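Local coordinates for protein FAD-binding oxidoreductase (PDB 7PBG) that oxidises 4-ethylphenol, probably dehydrogenating such 4-alkylphenols to 4-vinylphenols, with a covalently bound FAD as cofactor, at residues E250-D254 and Y413-K417; K44-D49 and T448-R454; F3-P7 and D51-S56; R113-I117 and T134-V139. One frame throughout, in Å; residues are numbered along the deposited sequence.

Interaction 1: residues E250-D254 and Y413-K417; sequences ENEDD and YEDTK
Lys417 NZ is gripped by two carboxylates, its shorter bond running 2.7 Å to Glu252 OE1 across the contact and its longer one 3.1 Å to Glu414 OE1 in its own helix. The three residues form a salt-bridge network that ties the loop between strand 241-249 and helix 255-266 to helix 406-422, at the surface of the protein. Glu252 and Lys417 reach for each other from opposite directions, and the lysine uses the syn lone pair of OE1. On Glu414 it also meets the syn side, but 25° out of the carboxylate plane. The ammonium group bridges the two oxygens, Glu252 OE1 and Glu414 OE1, which lie 4.0 Å apart, and should offset their mutual repulsion. A bend at chi3 (56°) turns the otherwise extended Lys417 chain into this position.

The loop holds its own shape through an Asx turn, Asn251 OD1 accepting from Asp253 N at 2.8 Å. Beside the ion pairs, the Tyr413 ring lies against Trp318 edge-to-face and its hydroxyl bonds to Asn280, so that the helix is also seated on the eight-stranded sheet. The Glu252 carboxylate stands nearly perpendicular to that ring, planes 82° apart, and its OE1 approaches the ring edge in plane, 3.5 Å from Tyr413 CE2.

Interaction 2: residues K44-D49 and T448-R454; sequences KFPVTD and TADPASR
The loop 44-49 runs past the start of helix 451-470, coming closest where Val47 CA lies 4.3 Å from Arg454 CA. Arg454 contributes the largest share of the contact. Its chain is extended from CG to NE and passes alongside the backbone of Pro46 and Val47, with CB 3.6 Å from Val47 CA. The guanidinium is held by its edge on two sides. NE and NH2 both donate side-on to the single oxygen Thr448 O, NE at 2.7 Å from above the carbonyl plane and NH2 at 2.8 Å in that plane on a lone pair. NH1 reaches across the contact to Asp49 OD1 at 3.0 Å, a salt bridge that meets the anti side of the carboxylate. Water 3 joins NH1 to Asp49 O. These bonds fix the rotation of the planar group, and Pro46 CG lies over one of its faces, 3.8 Å from Arg454 NE. Asp49 also leans on the ring of Pro451, and water 2 links its OD2 to Pro451 O.

At the other end, Thr448 CG2 meets the Phe45 ring obliquely, 3.7 Å from CD1, while Thr448 OG1 bonds to Asn392 O. Asp450 occupies the N-cap position and its OD1 accepts from Ala452 N. The Phe45 ring meets that of His395, the covalent attachment point of FAD, edge-to-face, so this N-terminal loop forms second-shell packing beside the flavin site of a PCMH-type flavoprotein.

Interaction 3: residues F3-P7 and D51-S56; sequences FRTLP and DEFKGS
Arg4 and Thr5 address the same strip of backbone, Lys54 to Ser56, with differently oriented side chains. The guanidinium of Arg4 presents its edge to Gly55 O: NH1 donates at 2.9 Å with an N-H...O angle of 157°, the oxygen lying close to the guanidinium plane. Arg4 CG sits between the backbone N and carbonyl carbon (chi1 71°), which takes CD to 3.3 Å from Gly55 O, and the turn at chi3 (-59°) then swings the guanidinium so that NH1 reaches the same oxygen. The remaining nitrogens face acids elsewhere, NE forming a salt bridge with Glu35 and NH2 with Asp42. Thr5, by contrast, points its short side chain at the segment, with OG1 3.2 Å from both Lys54 O and Gly55 O.

Residues Asp51 to Lys54 form a type II beta turn, which leads into strand 57-59 of the small mixed sheet; the contact thus lays the N-terminal residues against the entrance to that strand. The methyl group of Thr5 touches both ends of the turn, its CG2 4.0 Å from both Asp51 OD2 and Lys54 CB. Farther along, Ser56 CB packs 3.3 Å from Thr5 O, a buried oxygen with no polar partner. Ser56 OG turns to Gly101 O, while water 4 bridges Arg4 N and Ser56 O.

Interaction 4: residues R113-I117 and T134-V139; sequences RVLEI and TLYEAV
Thr134 opens the helical side of the contact by setting its methyl group CG2 at the margin of Val114, 4.5 Å from CG2 of the valine. Its hydroxyl OG1 is engaged by Asp131 OD1, just before the helix begins. One residue on, the Leu135 side chain projects alongside the strand, and its CD1 comes to 4.0 Å from Val114 CG2; the two side chains cross at about a right angle. With CG anti to the backbone N (chi1 -178°), the leucine also reaches Ala124 and Val126 of strand 123-126, the antiparallel neighbour of strand 114-118.

The packing is that of a helix laid on a beta sheet, within the FAD binding domain of the PCMH type: helix 132-142 follows the hairpin made by strands 114-118 and 123-126 and folds back onto it. The axes of strand segment 114-117 and helix segment 134-139 approach to 10.0 Å and cross at -45°.

After one helical turn Ala138 faces the strand again. Its small CB is shared by two branched residues, lying 4.2 Å from Val114 CG2 and 3.9 Å from Ile117 CD1. The isoleucine tip also rests against the helix backbone, with CD1 3.4 Å from Ala138 O, an alkyl group packing against a carbonyl oxygen of the helix. Val139 lies alongside this same tip, its CG2 4.2 Å from Ile117 CD1, and also touches Leu235 of strand 226-237.

Overall arrangement
Interactions 2 and 3 are neighbours, with centres about 17 Å apart, and both draw on the chain between helix 35-39 and strand 57-59; they touch where Thr48 OG1 lies 3.8 Å from Phe53 CD2. Their segments alternate along the sequence: interaction 3 joins two N-terminal parts, and interaction 2 joins the N-terminal region to helix 451-470. Interaction 2 is nearest the cofactor, the Phe45 side chain being about 5 Å from FAD, compared with about 12 Å for Leu135 in interaction 4. Interactions 2 and 4 lie on opposite sides of the chain's centre, about 36 Å apart between centres. Interaction 1 stands away from the annotated sites, its centre about 28 Å from that of interaction 2.

Interaction 1: residues E250-D254 and Y413-K417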
loop_
_atom_site.group_PDB
_atom_site.type_symbol
_atom_site.label_atom_id
_atom_site.label_comp_id
_atom_site.label_asym_id
_atom_site.label_seq_id
_atom_site.Cartn_x
_atom_site.Cartn_y
_atom_site.Cartn_z
ATOM N N GLU A 250 -26.285 -20.006 -17.259
ATOM C CA GLU A 250 -27.634 -20.599 -17.145
ATOM C C GLU A 250 -27.737 -21.486 -15.891
ATOM O O GLU A 250 -28.849 -21.952 -15.608
ATOM C CB GLU A 250 -27.949 -21.341 -18.451
ATOM C CG GLU A 250 -27.233 -22.651 -18.588
ATOM C CD GLU A 250 -27.638 -23.477 -19.803
ATOM O OE1 GLU A 250 -28.377 -22.957 -20.629
ATOM O OE2 GLU A 250 -27.139 -24.612 -19.922
ATOM N N ASN A 251 -26.613 -21.893 -15.292
ATOM C CA ASN A 251 -26.661 -22.929 -14.238
ATOM C C ASN A 251 -26.084 -22.380 -12.936
ATOM O O ASN A 251 -24.990 -21.786 -12.974
ATOM C CB ASN A 251 -25.922 -24.183 -14.715
ATOM C CG ASN A 251 -26.356 -25.435 -13.995
ATOM O OD1 ASN A 251 -26.453 -25.500 -12.759
ATOM N ND2 ASN A 251 -26.661 -26.456 -14.788
ATOM N N GLU A 252 -26.707 -22.682 -11.808
ATOM C CA GLU A 252 -26.095 -22.370 -10.501
ATOM C C GLU A 252 -24.731 -23.040 -10.407
ATOM O O GLU A 252 -23.874 -22.550 -9.650
ATOM C CB GLU A 252 -26.922 -22.871 -9.328
ATOM C CG GLU A 252 -28.021 -21.932 -8.973
ATOM C CD GLU A 252 -28.643 -22.203 -7.621
ATOM O OE1 GLU A 252 -27.978 -22.830 -6.782
ATOM O OE2 GLU A 252 -29.793 -21.749 -7.423
ATOM N N ASP A 253 -24.599 -24.204 -11.038
ATOM C CA ASP A 253 -23.360 -25.008 -10.903
ATOM C C ASP A 253 -22.283 -24.481 -11.854
ATOM O O ASP A 253 -21.210 -25.059 -11.869
ATOM C CB ASP A 253 -23.618 -26.473 -11.196
ATOM C CG ASP A 253 -24.470 -27.158 -10.148
ATOM O OD1 ASP A 253 -24.416 -26.744 -8.956
ATOM O OD2 ASP A 253 -25.156 -28.118 -10.540
ATOM N N ASP A 254 -22.494 -23.360 -12.544
ATOM C CA ASP A 254 -21.445 -22.791 -13.421
ATOM C C ASP A 254 -20.414 -21.987 -12.614
ATOM O O ASP A 254 -19.372 -21.624 -13.179
ATOM C CB ASP A 254 -22.026 -21.805 -14.416
ATOM N N TYR A 413 -20.680 -21.144 -1.562
ATOM C CA TYR A 413 -22.055 -20.823 -2.014
ATOM C C TYR A 413 -23.055 -21.830 -1.445
ATOM O O TYR A 413 -24.057 -21.406 -0.846
ATOM C CB TYR A 413 -22.193 -20.831 -3.535
ATOM C CG TYR A 413 -23.535 -20.364 -4.040
ATOM C CD1 TYR A 413 -23.949 -19.079 -3.783
ATOM C CD2 TYR A 413 -24.404 -21.176 -4.761
ATOM C CE1 TYR A 413 -25.154 -18.568 -4.254
ATOM C CE2 TYR A 413 -25.630 -20.680 -5.224
ATOM C CZ TYR A 413 -25.996 -19.358 -5.003
ATOM O OH TYR A 413 -27.165 -18.764 -5.478
ATOM N N GLU A 414 -22.830 -23.126 -1.685
ATOM C CA GLU A 414 -23.775 -24.200 -1.253
ATOM C C GLU A 414 -23.925 -24.159 0.267
ATOM O O GLU A 414 -25.039 -24.219 0.742
ATOM C CB GLU A 414 -23.326 -25.578 -1.753
ATOM C CG GLU A 414 -23.569 -25.742 -3.252
ATOM C CD GLU A 414 -25.021 -25.569 -3.701
ATOM O OE1 GLU A 414 -25.252 -25.104 -4.864
ATOM O OE2 GLU A 414 -25.929 -25.903 -2.896
ATOM N N ASP A 415 -22.833 -24.055 1.002
ATOM C CA ASP A 415 -22.882 -24.010 2.481
ATOM C C ASP A 415 -23.678 -22.777 2.924
ATOM O O ASP A 415 -24.419 -22.875 3.920
ATOM C CB ASP A 415 -21.484 -23.963 3.096
ATOM C CG ASP A 415 -20.720 -25.290 3.026
ATOM O OD1 ASP A 415 -21.324 -26.303 2.686
ATOM O OD2 ASP A 415 -19.521 -25.282 3.320
ATOM N N THR A 416 -23.445 -21.619 2.308
ATOM C CA THR A 416 -24.089 -20.358 2.758
ATOM C C THR A 416 -25.575 -20.415 2.393
ATOM O O THR A 416 -26.367 -19.930 3.166
ATOM C CB THR A 416 -23.339 -19.129 2.237
ATOM O OG1 THR A 416 -21.982 -19.184 2.659
ATOM C CG2 THR A 416 -23.899 -17.803 2.707
ATOM N N LYS A 417 -25.925 -20.952 1.221
ATOM C CA LYS A 417 -27.340 -21.173 0.827
ATOM C C LYS A 417 -28.019 -22.033 1.894
ATOM O O LYS A 417 -29.114 -21.698 2.301
ATOM C CB LYS A 417 -27.383 -21.843 -0.544
ATOM C CG LYS A 417 -28.729 -21.831 -1.231
ATOM C CD LYS A 417 -28.584 -22.108 -2.709
ATOM C CE LYS A 417 -27.874 -23.420 -2.944
ATOM N NZ LYS A 417 -28.097 -23.901 -4.325
HETATM O O HOH W 1 -30.908 -22.612 -5.213
#

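Interaction 2: residues K44-D49 and T448-R454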
loop_
_atom_site.group_PDB
_atom_site.type_symbol
_atom_site.label_atom_id
_atom_site.label_comp_id
_atom_site.label_asym_id
_atom_site.label_seq_id
_atom_site.Cartn_x
_atom_site.Cartn_y
_atom_site.Cartn_z
ATOM N N LYS A 44 -28.854 1.972 11.392
ATOM C CA LYS A 44 -30.079 1.765 10.591
ATOM C C LYS A 44 -30.435 0.281 10.496
ATOM O O LYS A 44 -31.648 -0.030 10.355
ATOM C CB LYS A 44 -29.928 2.354 9.191
ATOM C CG LYS A 44 -29.612 3.835 9.137
ATOM C CD LYS A 44 -30.592 4.697 9.877
ATOM C CE LYS A 44 -30.437 6.179 9.574
ATOM N NZ LYS A 44 -31.216 6.987 10.542
ATOM N N PHE A 45 -29.416 -0.606 10.547
ATOM C CA PHE A 45 -29.504 -2.081 10.367
ATOM C C PHE A 45 -28.926 -2.754 11.587
ATOM O O PHE A 45 -27.962 -3.527 11.522
ATOM C CB PHE A 45 -28.791 -2.580 9.107
ATOM C CG PHE A 45 -29.235 -2.015 7.790
ATOM C CD1 PHE A 45 -30.391 -1.263 7.641
ATOM C CD2 PHE A 45 -28.427 -2.214 6.686
ATOM C CE1 PHE A 45 -30.756 -0.770 6.400
ATOM C CE2 PHE A 45 -28.793 -1.711 5.452
ATOM C CZ PHE A 45 -29.945 -1.002 5.306
ATOM N N PRO A 46 -29.620 -2.594 12.733
ATOM C CA PRO A 46 -29.224 -3.292 13.951
ATOM C C PRO A 46 -29.490 -4.792 13.875
ATOM O O PRO A 46 -30.332 -5.262 13.150
ATOM C CB PRO A 46 -30.106 -2.619 14.998
ATOM C CG PRO A 46 -31.371 -2.330 14.248
ATOM C CD PRO A 46 -30.860 -1.821 12.909
ATOM N N VAL A 47 -28.768 -5.544 14.697
ATOM C CA VAL A 47 -29.119 -6.958 14.958
ATOM C C VAL A 47 -29.282 -7.130 16.483
ATOM O O VAL A 47 -29.309 -8.286 16.960
ATOM C CB VAL A 47 -28.126 -7.944 14.332
ATOM C CG1 VAL A 47 -28.192 -7.918 12.804
ATOM C CG2 VAL A 47 -26.698 -7.703 14.810
ATOM N N THR A 48 -29.326 -6.020 17.217
ATOM C CA THR A 48 -29.535 -6.021 18.692
ATOM C C THR A 48 -30.765 -5.183 18.996
ATOM O O THR A 48 -31.136 -4.335 18.157
ATOM C CB THR A 48 -28.275 -5.532 19.429
ATOM O OG1 THR A 48 -27.905 -4.258 18.917
ATOM C CG2 THR A 48 -27.097 -6.470 19.307
ATOM N N ASP A 49 -31.326 -5.337 20.202
ATOM C CA ASP A 49 -32.688 -4.811 20.513
ATOM C C ASP A 49 -32.666 -3.689 21.557
ATOM O O ASP A 49 -33.717 -2.993 21.666
ATOM C CB ASP A 49 -33.609 -5.931 20.997
ATOM C CG ASP A 49 -33.715 -7.086 20.025
ATOM O OD1 ASP A 49 -33.713 -6.840 18.804
ATOM O OD2 ASP A 49 -33.752 -8.228 20.488
ATOM N N THR A 448 -35.073 -5.471 9.453
ATOM C CA THR A 448 -34.287 -4.714 10.447
ATOM C C THR A 448 -35.184 -4.348 11.627
ATOM O O THR A 448 -34.618 -4.071 12.694
ATOM C CB THR A 448 -33.641 -3.479 9.836
ATOM O OG1 THR A 448 -34.703 -2.619 9.379
ATOM C CG2 THR A 448 -32.677 -3.899 8.762
ATOM N N ALA A 449 -36.507 -4.281 11.428
ATOM C CA ALA A 449 -37.478 -3.851 12.469
ATOM C C ALA A 449 -37.893 -5.017 13.372
ATOM O O ALA A 449 -38.538 -4.746 14.399
ATOM C CB ALA A 449 -38.694 -3.222 11.835
ATOM N N ASP A 450 -37.563 -6.267 13.037
ATOM C CA ASP A 450 -38.148 -7.470 13.677
ATOM C C ASP A 450 -37.091 -8.138 14.547
ATOM O O ASP A 450 -36.137 -8.708 14.023
ATOM C CB ASP A 450 -38.695 -8.444 12.638
ATOM C CG ASP A 450 -39.215 -9.753 13.215
ATOM O OD1 ASP A 450 -39.169 -9.924 14.439
ATOM O OD2 ASP A 450 -39.662 -10.578 12.436
ATOM N N PRO A 451 -37.239 -8.136 15.899
ATOM C CA PRO A 451 -36.221 -8.750 16.751
ATOM C C PRO A 451 -35.894 -10.221 16.443
ATOM O O PRO A 451 -34.736 -10.629 16.605
ATOM C CB PRO A 451 -36.791 -8.569 18.175
ATOM C CG PRO A 451 -37.679 -7.331 18.053
ATOM C CD PRO A 451 -38.293 -7.445 16.661
ATOM N N ALA A 452 -36.874 -11.014 16.011
ATOM C CA ALA A 452 -36.646 -12.438 15.666
ATOM C C ALA A 452 -35.733 -12.495 14.444
ATOM O O ALA A 452 -34.860 -13.370 14.389
ATOM C CB ALA A 452 -37.968 -13.152 15.400
ATOM N N SER A 453 -35.937 -11.606 13.480
ATOM C CA SER A 453 -35.157 -11.600 12.216
ATOM C C SER A 453 -33.731 -11.120 12.532
ATOM O O SER A 453 -32.777 -11.703 11.976
ATOM C CB SER A 453 -35.782 -10.764 11.145
ATOM O OG SER A 453 -35.067 -10.922 9.928
ATOM N N ARG A 454 -33.603 -10.133 13.418
ATOM C CA ARG A 454 -32.280 -9.648 13.885
ATOM C C ARG A 454 -31.545 -10.862 14.485
ATOM O O ARG A 454 -30.374 -11.118 14.147
ATOM C CB ARG A 454 -32.417 -8.518 14.909
ATOM C CG ARG A 454 -33.036 -7.230 14.375
ATOM C CD ARG A 454 -33.161 -6.251 15.532
ATOM N NE ARG A 454 -33.892 -5.067 15.118
ATOM C CZ ARG A 454 -34.557 -4.250 15.898
ATOM N NH1 ARG A 454 -34.541 -4.395 17.216
ATOM N NH2 ARG A 454 -35.185 -3.228 15.351
HETATM O O HOH W 2 -33.288 -10.061 18.832
HETATM O O HOH W 3 -35.611 -2.716 19.486
#

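Interaction 3: residues F3-P7 and D51-S56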
loop_
_atom_site.group_PDB
_atom_site.type_symbol
_atom_site.label_atom_id
_atom_site.label_comp_id
_atom_site.label_asym_id
_atom_site.label_seq_id
_atom_site.Cartn_x
_atom_site.Cartn_y
_atom_site.Cartn_z
ATOM N N PHE A 3 -29.823 12.591 29.692
ATOM C CA PHE A 3 -28.993 11.962 28.582
ATOM C C PHE A 3 -29.545 10.573 28.244
ATOM O O PHE A 3 -29.926 9.830 29.139
ATOM C CB PHE A 3 -27.517 11.875 28.980
ATOM C CG PHE A 3 -26.966 13.213 29.376
ATOM C CD1 PHE A 3 -26.847 14.221 28.437
ATOM C CD2 PHE A 3 -26.677 13.498 30.705
ATOM C CE1 PHE A 3 -26.423 15.486 28.818
ATOM C CE2 PHE A 3 -26.246 14.756 31.077
ATOM C CZ PHE A 3 -26.116 15.747 30.138
ATOM N N ARG A 4 -29.592 10.218 26.961
ATOM C CA ARG A 4 -30.295 9.004 26.483
ATOM C C ARG A 4 -29.507 7.766 26.941
ATOM O O ARG A 4 -30.106 6.737 27.226
ATOM C CB ARG A 4 -30.478 9.068 24.964
ATOM C CG ARG A 4 -29.184 8.899 24.182
ATOM C CD ARG A 4 -29.384 9.238 22.719
ATOM N NE ARG A 4 -30.384 8.443 22.043
ATOM C CZ ARG A 4 -30.132 7.516 21.116
ATOM N NH1 ARG A 4 -28.889 7.192 20.793
ATOM N NH2 ARG A 4 -31.129 6.866 20.554
ATOM N N THR A 5 -28.193 7.896 27.002
ATOM C CA THR A 5 -27.231 6.839 27.370
ATOM C C THR A 5 -26.023 7.557 27.980
ATOM O O THR A 5 -25.844 8.789 27.715
ATOM C CB THR A 5 -26.808 5.958 26.176
ATOM O OG1 THR A 5 -26.183 6.796 25.210
ATOM C CG2 THR A 5 -27.930 5.191 25.515
ATOM N N LEU A 6 -25.252 6.858 28.787
ATOM C CA LEU A 6 -23.972 7.373 29.304
ATOM C C LEU A 6 -22.921 6.296 29.153
ATOM O O LEU A 6 -23.214 5.119 29.306
ATOM C CB LEU A 6 -24.055 7.734 30.788
ATOM C CG LEU A 6 -24.821 9.004 31.135
ATOM C CD1 LEU A 6 -24.843 9.164 32.647
ATOM C CD2 LEU A 6 -24.213 10.216 30.479
ATOM N N PRO A 7 -21.657 6.727 28.966
ATOM C CA PRO A 7 -20.550 5.787 28.940
ATOM C C PRO A 7 -20.344 5.247 30.363
ATOM O O PRO A 7 -20.367 6.040 31.319
ATOM C CB PRO A 7 -19.371 6.610 28.397
ATOM C CG PRO A 7 -19.747 8.068 28.572
ATOM C CD PRO A 7 -21.249 8.125 28.766
ATOM N N ASP A 51 -29.901 -1.010 24.308
ATOM C CA ASP A 51 -29.061 0.210 24.268
ATOM C C ASP A 51 -27.636 -0.124 23.785
ATOM O O ASP A 51 -26.811 0.802 23.809
ATOM C CB ASP A 51 -29.129 0.926 25.613
ATOM C CG ASP A 51 -30.337 1.845 25.681
ATOM O OD1 ASP A 51 -31.052 1.967 24.653
ATOM O OD2 ASP A 51 -30.545 2.440 26.743
ATOM N N GLU A 52 -27.390 -1.346 23.286
ATOM C CA GLU A 52 -26.103 -1.696 22.622
ATOM C C GLU A 52 -25.842 -0.734 21.460
ATOM O O GLU A 52 -26.813 -0.470 20.677
ATOM C CB GLU A 52 -26.094 -3.132 22.099
ATOM C CG GLU A 52 -26.461 -4.143 23.159
ATOM C CD GLU A 52 -27.915 -4.605 23.146
ATOM O OE1 GLU A 52 -28.833 -3.815 22.792
ATOM O OE2 GLU A 52 -28.126 -5.769 23.465
ATOM N N PHE A 53 -24.632 -0.167 21.398
ATOM C CA PHE A 53 -24.146 0.604 20.231
ATOM C C PHE A 53 -24.976 1.893 20.115
ATOM O O PHE A 53 -25.047 2.446 19.027
ATOM C CB PHE A 53 -24.243 -0.223 18.944
ATOM C CG PHE A 53 -23.667 -1.622 19.082
ATOM C CD1 PHE A 53 -22.345 -1.794 19.444
ATOM C CD2 PHE A 53 -24.451 -2.748 18.906
ATOM C CE1 PHE A 53 -21.808 -3.064 19.606
ATOM C CE2 PHE A 53 -23.923 -4.021 19.087
ATOM C CZ PHE A 53 -22.609 -4.181 19.466
ATOM N N LYS A 54 -25.554 2.384 21.202
ATOM C CA LYS A 54 -26.334 3.658 21.143
ATOM C C LYS A 54 -25.480 4.794 21.698
ATOM O O LYS A 54 -25.199 4.810 22.935
ATOM C CB LYS A 54 -27.695 3.537 21.843
ATOM C CG LYS A 54 -28.593 2.434 21.297
ATOM C CD LYS A 54 -29.484 2.824 20.209
ATOM C CE LYS A 54 -30.355 1.679 19.724
ATOM N NZ LYS A 54 -31.549 1.496 20.587
ATOM N N GLY A 55 -25.175 5.794 20.857
ATOM C CA GLY A 55 -24.387 6.955 21.297
ATOM C C GLY A 55 -25.202 7.868 22.213
ATOM O O GLY A 55 -26.462 7.775 22.210
ATOM N N SER A 56 -24.516 8.742 22.946
ATOM C CA SER A 56 -25.092 9.637 23.980
ATOM C C SER A 56 -25.389 10.995 23.384
ATOM O O SER A 56 -26.245 11.727 23.931
ATOM C CB SER A 56 -24.163 9.812 25.127
ATOM O OG SER A 56 -22.871 10.243 24.668
HETATM O O HOH W 4 -28.504 12.355 25.275
#

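Interaction 4: residues R113-I117 and T134-V139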
loop_
_atom_site.group_PDB
_atom_site.type_symbol
_atom_site.label_atom_id
_atom_site.label_comp_id
_atom_site.label_asym_id
_atom_site.label_seq_id
_atom_site.Cartn_x
_atom_site.Cartn_y
_atom_site.Cartn_z
ATOM N N ARG A 113 -15.870 19.942 2.159
ATOM C CA ARG A 113 -15.316 20.553 0.923
ATOM C C ARG A 113 -14.404 19.583 0.165
ATOM O O ARG A 113 -13.549 18.868 0.761
ATOM C CB ARG A 113 -14.608 21.879 1.245
ATOM C CG ARG A 113 -15.572 22.962 1.728
ATOM C CD ARG A 113 -15.455 24.285 1.023
ATOM N NE ARG A 113 -14.175 24.955 1.212
ATOM C CZ ARG A 113 -13.761 25.592 2.326
ATOM N NH1 ARG A 113 -14.558 25.698 3.375
ATOM N NH2 ARG A 113 -12.577 26.193 2.359
ATOM N N VAL A 114 -14.523 19.651 -1.162
ATOM C CA VAL A 114 -13.425 19.257 -2.062
ATOM C C VAL A 114 -12.436 20.421 -2.094
ATOM O O VAL A 114 -12.876 21.582 -2.449
ATOM C CB VAL A 114 -13.974 18.942 -3.459
ATOM C CG1 VAL A 114 -12.846 18.681 -4.426
ATOM C CG2 VAL A 114 -15.002 17.821 -3.408
ATOM N N LEU A 115 -11.178 20.175 -1.767
ATOM C CA LEU A 115 -10.172 21.257 -1.617
ATOM C C LEU A 115 -9.297 21.397 -2.847
ATOM O O LEU A 115 -8.657 22.441 -2.986
ATOM C CB LEU A 115 -9.343 21.014 -0.367
ATOM C CG LEU A 115 -10.182 21.053 0.894
ATOM C CD1 LEU A 115 -9.351 20.699 2.061
ATOM C CD2 LEU A 115 -10.817 22.418 1.120
ATOM N N GLU A 116 -9.221 20.365 -3.677
ATOM C CA GLU A 116 -8.316 20.382 -4.839
ATOM C C GLU A 116 -8.812 19.318 -5.806
ATOM O O GLU A 116 -9.088 18.201 -5.377
ATOM C CB GLU A 116 -6.866 20.158 -4.437
ATOM C CG GLU A 116 -5.896 20.246 -5.613
ATOM C CD GLU A 116 -4.421 20.250 -5.255
ATOM O OE1 GLU A 116 -4.121 20.027 -4.089
ATOM O OE2 GLU A 116 -3.581 20.509 -6.172
ATOM N N ILE A 117 -8.724 19.630 -7.080
ATOM C CA ILE A 117 -8.827 18.663 -8.201
ATOM C C ILE A 117 -7.660 18.989 -9.129
ATOM O O ILE A 117 -7.712 19.948 -9.909
ATOM C CB ILE A 117 -10.167 18.741 -8.904
ATOM C CG1 ILE A 117 -11.331 18.477 -7.947
ATOM C CG2 ILE A 117 -10.206 17.820 -10.112
ATOM C CD1 ILE A 117 -12.625 18.949 -8.531
ATOM N N THR A 134 -20.829 14.039 -4.777
ATOM C CA THR A 134 -20.238 15.386 -4.736
ATOM C C THR A 134 -18.902 15.435 -5.479
ATOM O O THR A 134 -18.673 16.390 -6.239
ATOM C CB THR A 134 -20.091 15.849 -3.289
ATOM O OG1 THR A 134 -21.434 15.881 -2.824
ATOM C CG2 THR A 134 -19.437 17.212 -3.206
ATOM N N LEU A 135 -18.021 14.433 -5.270
ATOM C CA LEU A 135 -16.700 14.483 -5.894
ATOM C C LEU A 135 -16.895 14.300 -7.391
ATOM O O LEU A 135 -16.255 15.032 -8.119
ATOM C CB LEU A 135 -15.793 13.397 -5.309
ATOM C CG LEU A 135 -14.379 13.415 -5.875
ATOM C CD1 LEU A 135 -13.671 14.716 -5.569
ATOM C CD2 LEU A 135 -13.566 12.216 -5.350
ATOM N N TYR A 136 -17.842 13.455 -7.803
ATOM C CA TYR A 136 -18.119 13.236 -9.232
ATOM C C TYR A 136 -18.535 14.569 -9.839
ATOM O O TYR A 136 -17.991 14.964 -10.911
ATOM C CB TYR A 136 -19.181 12.176 -9.408
ATOM C CG TYR A 136 -19.690 12.113 -10.811
ATOM C CD1 TYR A 136 -18.883 11.586 -11.788
ATOM C CD2 TYR A 136 -20.915 12.652 -11.141
ATOM C CE1 TYR A 136 -19.331 11.504 -13.087
ATOM C CE2 TYR A 136 -21.354 12.628 -12.450
ATOM C CZ TYR A 136 -20.547 12.075 -13.422
ATOM O OH TYR A 136 -20.975 12.032 -14.727
ATOM N N GLU A 137 -19.462 15.233 -9.189
ATOM C CA GLU A 137 -19.981 16.523 -9.721
ATOM C C GLU A 137 -18.836 17.547 -9.759
ATOM O O GLU A 137 -18.706 18.243 -10.772
ATOM C CB GLU A 137 -21.161 16.997 -8.878
ATOM C CG GLU A 137 -22.417 16.178 -9.180
ATOM C CD GLU A 137 -23.644 16.457 -8.342
ATOM O OE1 GLU A 137 -23.545 17.289 -7.436
ATOM O OE2 GLU A 137 -24.654 15.778 -8.571
ATOM N N ALA A 138 -18.017 17.628 -8.709
ATOM C CA ALA A 138 -16.911 18.615 -8.633
ATOM C C ALA A 138 -15.905 18.359 -9.749
ATOM O O ALA A 138 -15.488 19.329 -10.374
ATOM C CB ALA A 138 -16.263 18.625 -7.289
ATOM N N VAL A 139 -15.596 17.089 -10.047
ATOM C CA VAL A 139 -14.650 16.742 -11.124
ATOM C C VAL A 139 -15.323 17.096 -12.451
ATOM O O VAL A 139 -14.667 17.716 -13.285
ATOM C CB VAL A 139 -14.193 15.273 -11.022
ATOM C CG1 VAL A 139 -13.398 14.851 -12.231
ATOM C CG2 VAL A 139 -13.415 15.044 -9.738
#